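Local coordinates for protein 2-C-methyl-D-erythritol 2,4-cyclodiphosphate synthase (Francisella tularensis subsp. tularensis, PDB 3RE3) that probably catalyses the cyclisation that yields 2-C-methyl-D-erythritol 2,4-cyclodiphosphate, a step in the non-mevalonate route to isoprenoids, at residues D44-A49 with C102-Q107; C51-G56 with T154-L159; A120-I125 with S131-K136. One frame throughout, in Å; residues are numbered along the deposited sequence.

Contact 1: residues D44-A49 with C102-Q107; sequences DVLIHA and CTIIAQ. With POP (pyrophosphate 2-), chain E.
L46, in the first turn of helix 45-57, lies over I104 of strand 96-105, their CA atoms 7.4 Å apart, with no hydrogen bond between the two segments. The example is one of helix-on-sheet packing in the alpha/beta fold of the YgbB family, where a layer of helices covers one face of a mixed four-stranded sheet. A single leucine carries the helix side of this contact. CD1 of L46 is directed at two strand residues that are next but one in sequence: it lies 4.1 Å from CD1 of I104 and 4.3 Å from CB of C102. The CB of C102 faces the helix outright, whereas I104 depends on its long arm: CG1 stands anti to the carbonyl carbon and the chain is extended beyond it (chi2 171°), which carries CD1 to the leucine, and the two side chains cross roughly at a right angle. T103, between them, turns to the other face, where its OG1 bonds H10 ND1 of the second subunit.

The helix start is fixed by D44 as N-cap. Its OD1 accepts from I47 N at 3.2 Å in a nearly straight bond (169°), the donor coming from above the carboxylate plane, and more weakly from L46 N. The capped turn lies alongside a bound pyrophosphate, with V45 CA 3.6 Å from its O4. One face of the H48 ring is overlain by pyrophosphate O1, which comes to 3.2 Å from H48 CE1.

Contact 2: residues C51-G56 with T154-L159; sequences CDAILG and THVVCL. With NA (sodium ion), chain F.
A53 is the bump of this contact: its methyl drops from helix 45-57 into the hollow between V156 and C158, the two residues of strand 151-161 whose side chains rise toward the helix. CB of A53 is 4.0 Å from V156 CG1 and 3.7 Å from C158 SG, so the small side chain is seated against both side chains at once. The complementary bump is the sulfur. Turned between its own backbone N and carbonyl carbon (chi1 58°), C158 SG stands up from the strand and lies against the peptide joining A53 and I54, 3.3 Å from A53 O, a contact to which no bond is assigned, and 4.1 Å from I54 CG1. The axes of the two short segments come within 7.5 Å and cross at -35°, in broadly the same direction; the small side chain of A53 is in keeping with so close an approach.

This is the helix layer meeting the sheet of the YgbB alpha/beta fold, and the alternation of the strand serves two interfaces. V156 and C158 feed the helix side, while V157 points the other way and packs on H10 of the second subunit; H155 meets the H155 rings of both other subunits edge-to-face, at the heart of the trimer. I54 lies at the flank of the hollow and also packs against I86 of helix 79-92. Farther along the helix, G56 O binds a sodium ion at 2.9 Å, with N99 OD1 of the third subunit on the same ion.

Contact 3: residues A120-I125 with S131-K136; sequences ACLANI and SQINIK
L122 and I133 meet because of how each leaves its backbone: the leucine CG stands anti to its carbonyl carbon (chi1 -44°), while CG1 of I133 stands anti to the backbone N (chi1 168°), which sends its arm up from the strand to the helix. The end methyls then face each other at 3.7 Å, L122 CD1 to I133 CD1, with the two side chains crossing nearly at right angles. The other branch of the isoleucine is used as well, since CG2 lies 4.0 Å from the methyl CB of A123. I133 thus touches two consecutive helix residues with two different methyls. It was modelled in two conformers, and its torsions and both methyl contacts describe one of them.

I135, two places on and on the same face of the strand, is a lesser partner: its CD1 is 4.2 Å from L122 CD1, and its side chain also packs on I115, M118 and R119 of the same helix and on I104. L122 in turn continues inward to L46 and I47 of helix 45-57. On the opposite face of the strand the chemistry turns polar. K136 NZ forms a salt bridge with D101 and bonds H10 O of the second subunit, and N134 OD1 accepts from G61 N of that subunit.

The axes of segments 120-125 and 133-136 approach to 9.3 Å and run at 154°, roughly antiparallel. A helix packed so against the strand that follows it is the second half of a beta-alpha-beta crossover, here strand 96-105, helix 115-126 and strand 133-138.

All three contacts are buried, apolar helix-to-sheet interfaces without a hydrogen bond across them, and they differ in what lies at their margins. Contacts 1 and 2 share helix 45-57, set on neighbouring strands of one sheet: contact 1 sits at the helix start, beside the pyrophosphate, and contact 2 farther along, near a sodium ion held jointly with another subunit. Contact 3 uses helix 115-126 and a strand at the edge of the sheet within this chain, farther from the centre of the chain. It meets contact 1 through I47 CD1 and L122 CD2, at 3.7 Å, and through backbone pairing of strands 96-105 and 133-138, whereas contacts 2 and 3 do not touch.

Contact 1: residues D44-A49 with C102-Q107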
loop_
_atom_site.group_PDB
_atom_site.type_symbol
_atom_site.label_atom_id
_atom_site.label_comp_id
_atom_site.label_asym_id
_atom_site.label_seq_id
_atom_site.Cartn_x
_atom_site.Cartn_y
_atom_site.Cartn_z
ATOM N N ASP A 44 -16.584 -2.047 -9.472
ATOM C CA ASP A 44 -16.127 -3.047 -8.518
ATOM C C ASP A 44 -14.725 -2.650 -8.038
ATOM O O ASP A 44 -13.744 -2.730 -8.770
ATOM C CB ASP A 44 -16.095 -4.405 -9.213
ATOM C CG ASP A 44 -15.596 -5.528 -8.320
ATOM O OD1 ASP A 44 -14.835 -5.280 -7.358
ATOM O OD2 ASP A 44 -15.967 -6.681 -8.607
ATOM N N VAL A 45 -14.632 -2.247 -6.782
ATOM C CA VAL A 45 -13.396 -1.678 -6.263
ATOM C C VAL A 45 -12.222 -2.673 -6.314
ATOM O O VAL A 45 -11.082 -2.286 -6.590
ATOM C CB VAL A 45 -13.603 -1.061 -4.846
ATOM C CG1 VAL A 45 -13.862 -2.137 -3.813
ATOM C CG2 VAL A 45 -12.432 -0.205 -4.442
ATOM N N LEU A 46 -12.493 -3.951 -6.060
ATOM C CA LEU A 46 -11.418 -4.941 -6.036
ATOM C C LEU A 46 -10.915 -5.271 -7.437
ATOM O O LEU A 46 -9.720 -5.236 -7.701
ATOM C CB LEU A 46 -11.832 -6.213 -5.290
ATOM C CG LEU A 46 -10.674 -7.188 -5.065
ATOM C CD1 LEU A 46 -10.990 -8.274 -4.051
ATOM C CD2 LEU A 46 -10.286 -7.819 -6.370
ATOM N N ILE A 47 -11.828 -5.597 -8.339
ATOM C CA ILE A 47 -11.407 -5.948 -9.676
ATOM C C ILE A 47 -10.688 -4.752 -10.296
ATOM O O ILE A 47 -9.785 -4.898 -11.117
ATOM C CB ILE A 47 -12.583 -6.418 -10.536
ATOM C CG1 ILE A 47 -13.064 -7.777 -10.031
ATOM C CG2 ILE A 47 -12.185 -6.492 -12.008
ATOM C CD1 ILE A 47 -13.987 -8.499 -10.982
ATOM N N HIS A 48 -11.094 -3.563 -9.894
ATOM C CA HIS A 48 -10.454 -2.357 -10.386
ATOM C C HIS A 48 -8.997 -2.264 -9.912
ATOM O O HIS A 48 -8.084 -2.150 -10.730
ATOM C CB HIS A 48 -11.249 -1.120 -9.956
ATOM C CG HIS A 48 -10.814 0.143 -10.629
ATOM N ND1 HIS A 48 -11.696 0.989 -11.260
ATOM C CD2 HIS A 48 -9.590 0.711 -10.752
ATOM C CE1 HIS A 48 -11.035 2.021 -11.757
ATOM N NE2 HIS A 48 -9.758 1.875 -11.462
ATOM N N ALA A 49 -8.773 -2.335 -8.604
ATOM C CA ALA A 49 -7.416 -2.274 -8.093
ATOM C C ALA A 49 -6.589 -3.437 -8.683
ATOM O O ALA A 49 -5.397 -3.300 -8.971
ATOM C CB ALA A 49 -7.426 -2.329 -6.583
ATOM N N CYS A 102 -4.746 -9.367 -1.900
ATOM C CA CYS A 102 -5.710 -8.262 -1.854
ATOM C C CYS A 102 -6.075 -7.934 -0.428
ATOM O O CYS A 102 -6.312 -8.832 0.392
ATOM C CB CYS A 102 -6.992 -8.603 -2.607
ATOM S SG CYS A 102 -6.771 -9.123 -4.303
ATOM N N THR A 103 -6.105 -6.637 -0.136
ATOM C CA THR A 103 -6.626 -6.149 1.130
ATOM C C THR A 103 -7.805 -5.200 0.891
ATOM O O THR A 103 -7.656 -4.103 0.363
ATOM C CB THR A 103 -5.534 -5.456 1.955
ATOM O OG1 THR A 103 -4.398 -6.319 2.054
ATOM C CG2 THR A 103 -6.041 -5.113 3.356
ATOM N N ILE A 104 -8.984 -5.650 1.280
ATOM C CA ILE A 104 -10.167 -4.810 1.268
ATOM C C ILE A 104 -10.270 -4.034 2.570
ATOM O O ILE A 104 -10.251 -4.621 3.648
ATOM C CB ILE A 104 -11.425 -5.658 1.113
ATOM C CG1 ILE A 104 -11.327 -6.487 -0.168
ATOM C CG2 ILE A 104 -12.670 -4.776 1.127
ATOM C CD1 ILE A 104 -12.415 -7.506 -0.306
ATOM N N ILE A 105 -10.363 -2.715 2.460
ATOM C CA ILE A 105 -10.503 -1.856 3.630
ATOM C C ILE A 105 -11.912 -1.284 3.738
ATOM O O ILE A 105 -12.309 -0.447 2.932
ATOM C CB ILE A 105 -9.486 -0.710 3.563
ATOM C CG1 ILE A 105 -8.107 -1.285 3.219
ATOM C CG2 ILE A 105 -9.497 0.093 4.867
ATOM C CD1 ILE A 105 -7.006 -0.282 3.200
ATOM N N ALA A 106 -12.670 -1.759 4.720
ATOM C CA ALA A 106 -14.068 -1.345 4.875
ATOM C C ALA A 106 -14.536 -1.396 6.318
ATOM O O ALA A 106 -14.180 -2.315 7.043
ATOM C CB ALA A 106 -14.947 -2.219 4.039
ATOM N N GLN A 107 -15.354 -0.430 6.737
ATOM C CA GLN A 107 -15.983 -0.538 8.049
ATOM C C GLN A 107 -17.194 -1.447 7.905
ATOM O O GLN A 107 -17.625 -2.102 8.857
ATOM C CB GLN A 107 -16.356 0.832 8.611
ATOM C CG GLN A 107 -16.582 0.829 10.108
ATOM C CD GLN A 107 -15.334 0.458 10.880
ATOM O OE1 GLN A 107 -14.214 0.746 10.460
ATOM N NE2 GLN A 107 -15.523 -0.182 12.022
HETATM P P1 POP E . -12.581 4.635 -8.612
HETATM O O1 POP E . -11.452 4.280 -9.554
HETATM O O2 POP E . -12.030 5.473 -7.479
HETATM O O3 POP E . -13.623 5.428 -9.363
HETATM O O POP E . -13.247 3.282 -8.028
HETATM P P2 POP E . -14.603 2.607 -8.603
HETATM O O4 POP E . -14.653 1.179 -8.118
HETATM O O5 POP E . -15.824 3.355 -8.114
HETATM O O6 POP E . -14.586 2.594 -10.115
#

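Contact 2: residues C51-G56 with T154-L159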
loop_
_atom_site.group_PDB
_atom_site.type_symbol
_atom_site.label_atom_id
_atom_site.label_comp_id
_atom_site.label_asym_id
_atom_site.label_seq_id
_atom_site.Cartn_x
_atom_site.Cartn_y
_atom_site.Cartn_z
ATOM N N CYS A 51 -6.965 -5.051 -11.707
ATOM C CA CYS A 51 -6.573 -4.700 -13.068
ATOM C C CYS A 51 -5.428 -3.703 -13.070
ATOM O O CYS A 51 -4.464 -3.859 -13.810
ATOM C CB CYS A 51 -7.751 -4.113 -13.830
ATOM S SG CYS A 51 -9.063 -5.295 -14.171
ATOM N N ASP A 52 -5.548 -2.674 -12.242
ATOM C CA ASP A 52 -4.483 -1.698 -12.078
ATOM C C ASP A 52 -3.151 -2.346 -11.693
ATOM O O ASP A 52 -2.110 -1.948 -12.200
ATOM C CB ASP A 52 -4.874 -0.653 -11.023
ATOM C CG ASP A 52 -5.779 0.437 -11.578
ATOM O OD1 ASP A 52 -5.879 0.556 -12.823
ATOM O OD2 ASP A 52 -6.373 1.190 -10.767
ATOM N N ALA A 53 -3.179 -3.331 -10.798
ATOM C CA ALA A 53 -1.948 -3.966 -10.336
ATOM C C ALA A 53 -1.274 -4.716 -11.484
ATOM O O ALA A 53 -0.053 -4.669 -11.665
ATOM C CB ALA A 53 -2.233 -4.911 -9.175
ATOM N N ILE A 54 -2.094 -5.409 -12.258
ATOM C CA ILE A 54 -1.606 -6.217 -13.362
ATOM C C ILE A 54 -1.027 -5.347 -14.479
ATOM O O ILE A 54 0.094 -5.574 -14.918
ATOM C CB ILE A 54 -2.701 -7.163 -13.868
ATOM C CG1 ILE A 54 -2.847 -8.329 -12.887
ATOM C CG2 ILE A 54 -2.374 -7.679 -15.254
ATOM C CD1 ILE A 54 -4.078 -9.176 -13.090
ATOM N N LEU A 55 -1.771 -4.342 -14.924
ATOM C CA LEU A 55 -1.250 -3.421 -15.920
ATOM C C LEU A 55 -0.073 -2.685 -15.328
ATOM O O LEU A 55 0.867 -2.333 -16.032
ATOM C CB LEU A 55 -2.318 -2.433 -16.356
ATOM C CG LEU A 55 -3.544 -3.136 -16.928
ATOM C CD1 LEU A 55 -4.719 -2.207 -17.091
ATOM C CD2 LEU A 55 -3.200 -3.771 -18.251
ATOM N N GLY A 56 -0.123 -2.454 -14.024
ATOM C CA GLY A 56 0.998 -1.829 -13.356
ATOM C C GLY A 56 2.262 -2.659 -13.505
ATOM O O GLY A 56 3.288 -2.176 -13.963
ATOM N N THR A 154 -9.483 -0.720 -1.636
ATOM C CA THR A 154 -8.772 -1.991 -1.733
ATOM C C THR A 154 -7.367 -1.735 -2.217
ATOM O O THR A 154 -7.137 -0.873 -3.069
ATOM C CB THR A 154 -9.449 -3.021 -2.665
ATOM O OG1 THR A 154 -9.868 -2.380 -3.871
ATOM C CG2 THR A 154 -10.654 -3.615 -2.004
ATOM N N HIS A 155 -6.435 -2.470 -1.619
ATOM C CA HIS A 155 -5.064 -2.577 -2.087
ATOM C C HIS A 155 -4.841 -3.957 -2.707
ATOM O O HIS A 155 -5.186 -4.983 -2.122
ATOM C CB HIS A 155 -4.096 -2.417 -0.925
ATOM C CG HIS A 155 -3.858 -0.999 -0.514
ATOM N ND1 HIS A 155 -2.856 -0.232 -1.060
ATOM C CD2 HIS A 155 -4.467 -0.226 0.419
ATOM C CE1 HIS A 155 -2.861 0.964 -0.491
ATOM N NE2 HIS A 155 -3.834 0.993 0.403
ATOM N N VAL A 156 -4.259 -3.979 -3.893
ATOM C CA VAL A 156 -3.843 -5.236 -4.493
ATOM C C VAL A 156 -2.361 -5.168 -4.820
ATOM O O VAL A 156 -1.865 -4.143 -5.293
ATOM C CB VAL A 156 -4.620 -5.564 -5.785
ATOM C CG1 VAL A 156 -4.157 -6.906 -6.355
ATOM C CG2 VAL A 156 -6.108 -5.591 -5.520
ATOM N N VAL A 157 -1.659 -6.257 -4.536
ATOM C CA VAL A 157 -0.329 -6.483 -5.079
ATOM C C VAL A 157 -0.336 -7.789 -5.874
ATOM O O VAL A 157 -0.919 -8.794 -5.454
ATOM C CB VAL A 157 0.743 -6.554 -3.980
ATOM C CG1 VAL A 157 1.044 -5.176 -3.438
ATOM C CG2 VAL A 157 0.323 -7.524 -2.872
ATOM N N CYS A 158 0.298 -7.769 -7.037
ATOM C CA CYS A 158 0.469 -8.986 -7.817
ATOM C C CYS A 158 1.935 -9.183 -8.110
ATOM O O CYS A 158 2.696 -8.214 -8.161
ATOM C CB CYS A 158 -0.308 -8.930 -9.132
ATOM S SG CYS A 158 0.159 -7.555 -10.141
ATOM N N LEU A 159 2.329 -10.446 -8.261
ATOM C CA LEU A 159 3.669 -10.807 -8.732
ATOM C C LEU A 159 3.540 -11.586 -10.029
ATOM O O LEU A 159 2.856 -12.600 -10.073
ATOM C CB LEU A 159 4.393 -11.658 -7.704
ATOM C CG LEU A 159 5.892 -11.850 -7.868
ATOM C CD1 LEU A 159 6.617 -10.529 -8.078
ATOM C CD2 LEU A 159 6.447 -12.559 -6.649
HETATM NA NA NA F . 6.165 -1.667 -13.905
#

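Contact 3: residues A120-I125 with S131-K136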
loop_
_atom_site.group_PDB
_atom_site.type_symbol
_atom_site.label_atom_id
_atom_site.label_comp_id
_atom_site.label_asym_id
_atom_site.label_seq_id
_atom_site.Cartn_x
_atom_site.Cartn_y
_atom_site.Cartn_z
ATOM N N ALA A 120 -12.856 -17.691 -5.751
ATOM C CA ALA A 120 -13.182 -18.717 -6.728
ATOM C C ALA A 120 -13.524 -18.058 -8.055
ATOM O O ALA A 120 -13.062 -18.468 -9.125
ATOM C CB ALA A 120 -14.345 -19.556 -6.241
ATOM N N CYS A 121 -14.337 -17.024 -7.959
ATOM C CA CYS A 121 -14.755 -16.249 -9.109
ATOM C C CYS A 121 -13.561 -15.723 -9.895
ATOM O O CYS A 121 -13.495 -15.884 -11.104
ATOM C CB CYS A 121 -15.636 -15.078 -8.651
ATOM S SG CYS A 121 -16.000 -13.866 -9.915
ATOM N N LEU A 122 -12.624 -15.082 -9.209
ATOM C CA LEU A 122 -11.518 -14.446 -9.900
ATOM C C LEU A 122 -10.448 -15.454 -10.326
ATOM O O LEU A 122 -9.879 -15.337 -11.407
ATOM C CB LEU A 122 -10.905 -13.339 -9.044
ATOM C CG LEU A 122 -11.822 -12.355 -8.306
ATOM C CD1 LEU A 122 -10.984 -11.542 -7.335
ATOM C CD2 LEU A 122 -12.602 -11.441 -9.237
ATOM N N ALA A 123 -10.164 -16.429 -9.475
ATOM C CA ALA A 123 -9.221 -17.473 -9.845
ATOM C C ALA A 123 -9.675 -18.130 -11.145
ATOM O O ALA A 123 -8.856 -18.519 -11.978
ATOM C CB ALA A 123 -9.103 -18.521 -8.745
ATOM N N ASN A 124 -10.987 -18.272 -11.291
ATOM C CA ASN A 124 -11.546 -18.905 -12.465
ATOM C C ASN A 124 -11.285 -18.072 -13.701
ATOM O O ASN A 124 -10.748 -18.561 -14.684
ATOM C CB ASN A 124 -13.044 -19.147 -12.291
ATOM C CG ASN A 124 -13.633 -19.972 -13.416
ATOM O OD1 ASN A 124 -13.455 -21.181 -13.466
ATOM N ND2 ASN A 124 -14.332 -19.320 -14.326
ATOM N N ILE A 125 -11.663 -16.804 -13.645
ATOM C CA ILE A 125 -11.509 -15.923 -14.803
ATOM C C ILE A 125 -10.038 -15.831 -15.191
ATOM O O ILE A 125 -9.689 -15.791 -16.368
ATOM C CB ILE A 125 -12.015 -14.500 -14.537
ATOM C CG1 ILE A 125 -13.526 -14.505 -14.333
ATOM C CG2 ILE A 125 -11.638 -13.582 -15.696
ATOM C CD1 ILE A 125 -13.977 -13.571 -13.239
ATOM N N SER A 131 -5.383 -20.738 -4.506
ATOM C CA SER A 131 -4.312 -20.511 -3.553
ATOM C C SER A 131 -3.323 -19.478 -4.068
ATOM O O SER A 131 -2.448 -19.006 -3.342
ATOM C CB SER A 131 -3.595 -21.820 -3.237
ATOM O OG SER A 131 -3.147 -22.459 -4.422
ATOM N N GLN A 132 -3.467 -19.127 -5.334
ATOM C CA GLN A 132 -2.637 -18.095 -5.908
ATOM C C GLN A 132 -3.219 -16.697 -5.774
ATOM O O GLN A 132 -2.558 -15.736 -6.158
ATOM C CB GLN A 132 -2.441 -18.360 -7.379
ATOM C CG GLN A 132 -1.466 -19.456 -7.701
ATOM C CD GLN A 132 -1.409 -19.673 -9.185
ATOM O OE1 GLN A 132 -2.228 -20.397 -9.744
ATOM N NE2 GLN A 132 -0.477 -19.004 -9.844
ATOM N N ILE A 133 -4.456 -16.580 -5.284
ATOM C CA ILE A 133 -5.046 -15.255 -5.018
ATOM C C ILE A 133 -5.665 -15.093 -3.630
ATOM O O ILE A 133 -6.684 -15.689 -3.308
ATOM C CB ILE A 133 -6.074 -14.808 -6.080
ATOM C CG1 ILE A 133 -6.821 -13.581 -5.562
ATOM C CG2 ILE A 133 -7.066 -15.920 -6.406
ATOM C CD1 ILE A 133 -7.531 -12.791 -6.653
ATOM N N ASN A 134 -5.049 -14.248 -2.824
ATOM C CA ASN A 134 -5.458 -14.071 -1.449
ATOM C C ASN A 134 -6.248 -12.786 -1.318
ATOM O O ASN A 134 -5.865 -11.755 -1.874
ATOM C CB ASN A 134 -4.224 -14.004 -0.558
ATOM C CG ASN A 134 -4.539 -14.267 0.873
ATOM O OD1 ASN A 134 -4.610 -15.419 1.295
ATOM N ND2 ASN A 134 -4.747 -13.200 1.641
ATOM N N ILE A 135 -7.349 -12.856 -0.576
ATOM C CA ILE A 135 -8.206 -11.705 -0.318
ATOM C C ILE A 135 -8.457 -11.633 1.170
ATOM O O ILE A 135 -9.063 -12.543 1.749
ATOM C CB ILE A 135 -9.587 -11.870 -0.985
ATOM C CG1 ILE A 135 -9.473 -11.980 -2.510
ATOM C CG2 ILE A 135 -10.473 -10.735 -0.614
ATOM C CD1 ILE A 135 -10.788 -12.355 -3.174
ATOM N N LYS A 136 -7.996 -10.556 1.797
ATOM C CA LYS A 136 -8.295 -10.332 3.213
ATOM C C LYS A 136 -9.020 -8.997 3.423
ATOM O O LYS A 136 -8.920 -8.095 2.600
ATOM C CB LYS A 136 -7.024 -10.402 4.060
ATOM C CG LYS A 136 -5.894 -9.557 3.528
ATOM C CD LYS A 136 -4.645 -9.745 4.342
ATOM C CE LYS A 136 -3.496 -10.076 3.440
ATOM N NZ LYS A 136 -3.547 -9.219 2.221
#